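CRISPR-associated endonuclease Cas1 (Thermotoga maritima, PDB 4XTK) probably acts as a metal-dependent endonuclease on double-stranded DNA in CRISPR adaptive immunity, working as a homodimer that assembles with Cas2. Local coordinates at residues E[164-169]-E[245-250]. Residues are numbered along the deposited sequence; the frame is centred on the assembly and turned at random.
Sequences SMIDSL and RLFLNL
With chi1 at -75°, Leu248 sets its CG opposite its own carbonyl carbon and beside its backbone N, and its two methyls between them reach Leu169 and Ile166. Leu169 makes the same choice at its first torsion (chi1 -64°), whereas Ile166 turns its CG2 branch, rather than the longer CG1 arm, to the neighbouring helix. The result is a small worked example of how a leucine fork bridges two apolar partners. One prong, Leu248 CD1, meets Leu169 CD1 at 3.7 Å. The other, Leu248 CD2, lies 3.9 Å from Leu169 CB and 4.0 Å from Ile166 CG2, so that both prongs touch Leu169 and the second also reaches Ile166. Phe247 adds a looser contact: its ring turns an edge to Ile166, whose CG2 sits near the ring plane, 4.3 Å from CE2. No hydrogen bond joins 164-169 to 245-250, and the interface between them is wholly apolar. Within 164-169, Ser168 OG donates to Met165 O at 2.6 Å, and that carbonyl also accepts from Ser168 N. Leu169 O accepts from Asn252 ND2, a polar link to the partner helix just past 245-250. Phe124 of helix 103-127 touches both Ile166 and Leu248, and Phe247 packs on Ala189, Leu192 and Ile193 of helix 188-208. The arrangement is plain hydrophobic-core packing, away from the residues that, as in related Cas1 proteins, probably bind manganese; it joins the C-terminal end of helix 148-166, with the residues that follow, to helix 230-252 within the helical C-terminal domain characteristic of Cas1.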
loop_
_atom_site.group_PDB
_atom_site.type_symbol
_atom_site.label_atom_id
_atom_site.label_comp_id
_atom_site.label_asym_id
_atom_site.label_seq_id
_atom_site.Cartn_x
_atom_site.Cartn_y
_atom_site.Cartn_z
ATOM N N SER E 164 34.817 2.661 -17.223
ATOM C CA SER E 164 35.979 2.747 -18.101
ATOM C C SER E 164 37.041 1.745 -17.679
ATOM O O SER E 164 37.738 1.184 -18.522
ATOM C CB SER E 164 36.570 4.158 -18.102
ATOM O OG SER E 164 35.707 5.072 -18.757
ATOM N N MET E 165 37.163 1.517 -16.374
ATOM C CA MET E 165 38.139 0.558 -15.877
ATOM C C MET E 165 37.661 -0.859 -16.163
ATOM O O MET E 165 38.467 -1.762 -16.372
ATOM C CB MET E 165 38.392 0.746 -14.380
ATOM C CG MET E 165 38.955 2.115 -13.991
ATOM S SD MET E 165 40.487 2.550 -14.850
ATOM C CE MET E 165 41.487 1.090 -14.582
ATOM N N ILE E 166 36.343 -1.041 -16.185
ATOM C CA ILE E 166 35.746 -2.341 -16.483
ATOM C C ILE E 166 36.036 -2.745 -17.926
ATOM O O ILE E 166 36.204 -3.923 -18.229
ATOM C CB ILE E 166 34.217 -2.325 -16.242
ATOM C CG1 ILE E 166 33.915 -2.216 -14.750
ATOM C CG2 ILE E 166 33.561 -3.572 -16.790
ATOM C CD1 ILE E 166 34.481 -3.345 -13.942
ATOM N N ASP E 167 36.124 -1.757 -18.811
ATOM C CA ASP E 167 36.375 -2.022 -20.222
ATOM C C ASP E 167 37.744 -2.641 -20.502
ATOM O O ASP E 167 37.971 -3.175 -21.586
ATOM C CB ASP E 167 36.223 -0.737 -21.034
ATOM C CG ASP E 167 34.807 -0.527 -21.530
ATOM O OD1 ASP E 167 34.035 -1.510 -21.551
ATOM O OD2 ASP E 167 34.472 0.616 -21.910
ATOM N N SER E 168 38.655 -2.581 -19.537
ATOM C CA SER E 168 39.967 -3.195 -19.724
ATOM C C SER E 168 39.894 -4.709 -19.531
ATOM O O SER E 168 40.850 -5.429 -19.823
ATOM C CB SER E 168 40.996 -2.581 -18.770
ATOM O OG SER E 168 40.662 -2.810 -17.415
ATOM N N LEU E 169 38.754 -5.186 -19.040
ATOM C CA LEU E 169 38.528 -6.614 -18.848
ATOM C C LEU E 169 37.781 -7.238 -20.020
ATOM O O LEU E 169 37.576 -8.450 -20.057
ATOM C CB LEU E 169 37.748 -6.851 -17.555
ATOM C CG LEU E 169 38.486 -6.431 -16.288
ATOM C CD1 LEU E 169 37.561 -6.495 -15.091
ATOM C CD2 LEU E 169 39.713 -7.309 -16.079
ATOM N N ARG E 245 29.394 -8.326 -12.913
ATOM C CA ARG E 245 29.946 -9.671 -12.949
ATOM C C ARG E 245 29.282 -10.483 -14.056
ATOM O O ARG E 245 29.946 -11.202 -14.804
ATOM C CB ARG E 245 29.765 -10.368 -11.599
ATOM C CG ARG E 245 30.018 -11.871 -11.638
ATOM C CD ARG E 245 30.285 -12.415 -10.246
ATOM N NE ARG E 245 31.474 -11.808 -9.649
ATOM C CZ ARG E 245 31.532 -11.331 -8.410
ATOM N NH1 ARG E 245 30.463 -11.389 -7.622
ATOM N NH2 ARG E 245 32.661 -10.797 -7.955
ATOM N N LEU E 246 27.967 -10.339 -14.164
ATOM C CA LEU E 246 27.194 -11.045 -15.171
ATOM C C LEU E 246 27.556 -10.566 -16.575
ATOM O O LEU E 246 27.675 -11.366 -17.503
ATOM C CB LEU E 246 25.705 -10.853 -14.909
ATOM C CG LEU E 246 24.727 -11.822 -15.549
ATOM C CD1 LEU E 246 25.074 -13.238 -15.133
ATOM C CD2 LEU E 246 23.319 -11.456 -15.118
ATOM N N PHE E 247 27.738 -9.257 -16.720
ATOM C CA PHE E 247 28.067 -8.660 -18.013
ATOM C C PHE E 247 29.403 -9.163 -18.545
ATOM O O PHE E 247 29.507 -9.557 -19.708
ATOM C CB PHE E 247 28.084 -7.132 -17.913
ATOM C CG PHE E 247 28.901 -6.469 -18.977
ATOM C CD1 PHE E 247 28.464 -6.445 -20.292
ATOM C CD2 PHE E 247 30.114 -5.874 -18.666
ATOM C CE1 PHE E 247 29.226 -5.842 -21.279
ATOM C CE2 PHE E 247 30.880 -5.265 -19.652
ATOM C CZ PHE E 247 30.434 -5.249 -20.957
ATOM N N LEU E 248 30.419 -9.140 -17.688
ATOM C CA LEU E 248 31.744 -9.636 -18.047
ATOM C C LEU E 248 31.705 -11.126 -18.391
ATOM O O LEU E 248 32.176 -11.546 -19.449
ATOM C CB LEU E 248 32.737 -9.392 -16.905
ATOM C CG LEU E 248 33.250 -7.968 -16.666
ATOM C CD1 LEU E 248 34.189 -7.938 -15.467
ATOM C CD2 LEU E 248 33.938 -7.419 -17.903
ATOM N N ASN E 249 31.139 -11.918 -17.488
ATOM C CA ASN E 249 31.101 -13.362 -17.665
ATOM C C ASN E 249 30.408 -13.771 -18.956
ATOM O O ASN E 249 30.889 -14.644 -19.673
ATOM C CB ASN E 249 30.411 -14.024 -16.471
ATOM C CG ASN E 249 31.266 -13.998 -15.220
ATOM O OD1 ASN E 249 32.383 -13.477 -15.230
ATOM N ND2 ASN E 249 30.743 -14.551 -14.134
ATOM N N LEU E 250 29.292 -13.124 -19.265
ATOM C CA LEU E 250 28.512 -13.516 -20.432
ATOM C C LEU E 250 29.160 -13.109 -21.766
ATOM O O LEU E 250 29.127 -13.884 -22.725
ATOM C CB LEU E 250 27.096 -12.944 -20.321
ATOM C CG LEU E 250 26.243 -13.656 -19.260
ATOM C CD1 LEU E 250 24.856 -13.041 -19.150
ATOM C CD2 LEU E 250 26.146 -15.152 -19.543
#